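Side-chain contacts in cell division control protein 13 (Saccharomyces cerevisiae, PDB 4HCE), which maintains telomeres in budding yeast, its OB2 domain forming a dimer that is required for productive binding of Stn1: residues Y5-L8 and S9-S12; M26-P29 and Q30-S33. One frame throughout, in Å; residues are numbered along the deposited sequence.

Overall arrangement
Contact 1 (5-8 with 9-12) ends the short helix that precedes strand 16-27, and contact 2 (26-29 with 30-33) begins where that same strand gives out, so the two bracket the first strand of the OB fold. They lie on opposite sides of the chain's centre, their own centres about 26 Å apart and their nearest atoms about 15 Å apart, and do not touch. Contact 1 is a surface turn held by hydrogen bonds; contact 2 is buried and held by a methionine, a proline and a phenylalanine. Both reach the second subunit, contact 1 through L10 and contact 2 through a run of residues from N27 to Q30.

Contact 1. Residues Y5-L8 and S9-S12; sequences YEQL and SLAS
Turned anti to its own carbonyl carbon and lying beside the backbone N (chi1 -54°), the hydroxyl of S9 reaches back to the Y5 carbonyl as helix 4-8 ends. It donates its proton there, with OG of S9 2.7 Å from O of Y5. The amide of the same serine adds a second bond, N of S9 standing 3.0 Å from O of Y5 with a bent N-H...O angle of 138°. The two donors arrive from opposite faces of the carbonyl plane, each tilted roughly 30° from it: one residue grips one oxygen twice. An alanine here would keep the backbone bond but would probably leave the Y5 carbonyl without its second donor and weaken the closure of the helix. Beyond S9 the chain turns tightly: N of L10 lies 3.0 Å from O of Q7, and N of A11, 3.1 Å from O of L8, closes a type I beta turn. The L10 side chain lies alongside the helix end, its CG 3.6 Å from O of E6. Its CD1 meets the amide end of Q7, whose chain is bent at chi2, with NE2 of Q7 3.8 Å away. L8 packs on E17 and L19 of strand 16-27 and, with A11, on W123 of strand 120-129. OH of Y5 is hydrogen-bonded to the backbone N of Q48, just past strand 42-47, while L10 leans on V62 of the second subunit.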
# COMPACT_ATOMS: atom_id res chain seq x y z
N TYR B 5 -0.64 -10.99 -12.85
CA TYR B 5 -0.38 -10.10 -11.73
C TYR B 5 0.23 -10.84 -10.55
O TYR B 5 1.15 -10.32 -9.88
CB TYR B 5 -1.60 -9.23 -11.35
CG TYR B 5 -2.06 -8.39 -12.53
CD1 TYR B 5 -1.23 -7.44 -13.11
CD2 TYR B 5 -3.32 -8.59 -13.09
CE1 TYR B 5 -1.64 -6.69 -14.21
CE2 TYR B 5 -3.74 -7.86 -14.19
CZ TYR B 5 -2.91 -6.91 -14.74
OH TYR B 5 -3.35 -6.19 -15.82
N GLU B 6 -0.24 -12.06 -10.34
CA GLU B 6 0.37 -12.94 -9.36
C GLU B 6 1.82 -13.24 -9.73
O GLU B 6 2.69 -13.17 -8.88
CB GLU B 6 -0.47 -14.21 -9.17
CG GLU B 6 -1.90 -13.88 -8.73
CD GLU B 6 -2.84 -15.07 -8.72
OE1 GLU B 6 -3.89 -15.01 -9.41
OE2 GLU B 6 -2.56 -16.05 -8.01
N GLN B 7 2.10 -13.53 -11.00
CA GLN B 7 3.50 -13.75 -11.40
C GLN B 7 4.32 -12.48 -11.39
O GLN B 7 5.46 -12.48 -10.93
CB GLN B 7 3.59 -14.51 -12.73
CG GLN B 7 3.07 -15.93 -12.57
CD GLN B 7 3.99 -16.78 -11.72
OE1 GLN B 7 5.21 -16.80 -11.94
NE2 GLN B 7 3.41 -17.48 -10.74
N LEU B 8 3.75 -11.35 -11.83
CA LEU B 8 4.47 -10.08 -11.68
C LEU B 8 4.89 -9.76 -10.26
O LEU B 8 5.93 -9.12 -10.04
CB LEU B 8 3.66 -8.89 -12.20
CG LEU B 8 3.75 -8.61 -13.69
CD1 LEU B 8 2.91 -7.36 -13.96
CD2 LEU B 8 5.21 -8.39 -14.08
N SER B 9 4.06 -10.15 -9.29
CA SER B 9 4.33 -9.83 -7.88
C SER B 9 5.48 -10.62 -7.29
O SER B 9 5.89 -10.37 -6.17
CB SER B 9 3.07 -9.99 -7.03
OG SER B 9 2.03 -9.21 -7.61
N LEU B 10 5.97 -11.58 -8.07
CA LEU B 10 7.12 -12.38 -7.71
C LEU B 10 8.42 -11.89 -8.37
O LEU B 10 9.47 -12.45 -8.09
CB LEU B 10 6.84 -13.85 -8.08
CG LEU B 10 5.63 -14.45 -7.34
CD1 LEU B 10 5.34 -15.85 -7.88
CD2 LEU B 10 5.83 -14.49 -5.83
N ALA B 11 8.32 -10.85 -9.21
CA ALA B 11 9.46 -10.30 -9.98
C ALA B 11 10.57 -9.76 -9.08
O ALA B 11 10.29 -9.03 -8.13
CB ALA B 11 8.99 -9.21 -10.94
N SER B 12 11.81 -10.12 -9.40
CA SER B 12 12.96 -9.71 -8.59
C SER B 12 13.32 -8.26 -8.90
O SER B 12 12.95 -7.72 -9.95
CB SER B 12 14.17 -10.60 -8.91
OG SER B 12 14.67 -10.29 -10.20

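Contact 2. Residues M26-P29 and Q30-S33; sequences MNPP and QFAS
P28, joined to N27 by a cis peptide bond, sets its carbonyl oxygen at the edge of the F31 ring and in the ring plane. O of P28 is 3.3 Å from CD2 of F31 and equally near CE2, an approach consistent with a weak attraction to the positive ring rim. The sulfur of M26 comes to the same ring, again at its edge. SD of M26 lies 3.9 Å from CE2 of F31 and 5.1 Å from the ring centroid, 75° off the ring normal. M26 sends CG between its backbone N and carbonyl carbon (chi1 70°) and then runs extended, meeting the phenylalanine side chain at about a right angle. The P28 ring adds a looser apolar touch, its CG 4.3 Å from CD2 of F31. F37 stacks edge-to-face with F31, and I89 of helix 86-92 packs on both M26 and F31. On the second subunit, Y39 packs against P28 and Q30 and D113 against P29. The result is a Met-aromatic contact with a carbonyl oxygen beside it at the ring edge, where the loop between the first two strands of the OB fold packs on helix 86-92 and N of F31 is hydrogen-bonded to OG of S86.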
# COMPACT_ATOMS: atom_id res chain seq x y z
N MET B 26 -6.13 5.52 -7.60
CA MET B 26 -4.95 6.01 -6.93
C MET B 26 -5.15 6.04 -5.42
O MET B 26 -6.28 6.15 -4.92
CB MET B 26 -4.50 7.38 -7.48
CG MET B 26 -5.39 8.57 -7.18
SD MET B 26 -4.91 10.10 -8.04
CE MET B 26 -6.50 10.89 -8.12
N ASN B 27 -4.03 5.90 -4.73
CA ASN B 27 -3.99 5.95 -3.29
C ASN B 27 -2.87 6.89 -2.83
O ASN B 27 -1.71 6.74 -3.26
CB ASN B 27 -3.74 4.57 -2.75
CG ASN B 27 -4.26 4.41 -1.35
OD1 ASN B 27 -5.46 4.22 -1.16
ND2 ASN B 27 -3.37 4.48 -0.37
N PRO B 28 -3.20 7.86 -1.95
CA PRO B 28 -4.56 8.12 -1.44
C PRO B 28 -5.48 8.74 -2.51
O PRO B 28 -5.01 9.49 -3.36
CB PRO B 28 -4.32 9.12 -0.29
CG PRO B 28 -3.00 9.75 -0.58
CD PRO B 28 -2.18 8.71 -1.30
N PRO B 29 -6.80 8.44 -2.46
CA PRO B 29 -7.69 8.87 -3.54
C PRO B 29 -8.03 10.37 -3.51
O PRO B 29 -8.49 10.92 -4.51
CB PRO B 29 -8.95 8.02 -3.33
CG PRO B 29 -8.95 7.68 -1.87
CD PRO B 29 -7.50 7.65 -1.43
N GLN B 30 -7.79 11.00 -2.37
CA GLN B 30 -8.01 12.42 -2.19
C GLN B 30 -6.77 13.11 -1.63
O GLN B 30 -6.11 12.59 -0.73
CB GLN B 30 -9.17 12.65 -1.21
CG GLN B 30 -10.52 12.93 -1.84
CD GLN B 30 -11.43 13.62 -0.85
OE1 GLN B 30 -11.38 14.85 -0.70
NE2 GLN B 30 -12.24 12.83 -0.14
N PHE B 31 -6.44 14.29 -2.15
CA PHE B 31 -5.32 15.08 -1.62
C PHE B 31 -5.34 16.43 -2.28
O PHE B 31 -5.86 16.57 -3.40
CB PHE B 31 -3.95 14.38 -1.81
CG PHE B 31 -3.68 13.90 -3.22
CD1 PHE B 31 -3.08 14.74 -4.16
CD2 PHE B 31 -4.01 12.60 -3.60
CE1 PHE B 31 -2.83 14.30 -5.46
CE2 PHE B 31 -3.76 12.14 -4.90
CZ PHE B 31 -3.17 13.00 -5.83
N ALA B 32 -4.76 17.43 -1.61
CA ALA B 32 -4.88 18.81 -2.06
C ALA B 32 -3.58 19.47 -2.56
O ALA B 32 -3.65 20.43 -3.31
CB ALA B 32 -5.51 19.65 -0.95
N SER B 33 -2.42 18.97 -2.13
CA SER B 33 -1.15 19.57 -2.54
C SER B 33 -0.05 18.53 -2.48
O SER B 33 -0.25 17.44 -1.96
CB SER B 33 -0.77 20.79 -1.67
OG SER B 33 0.05 20.43 -0.55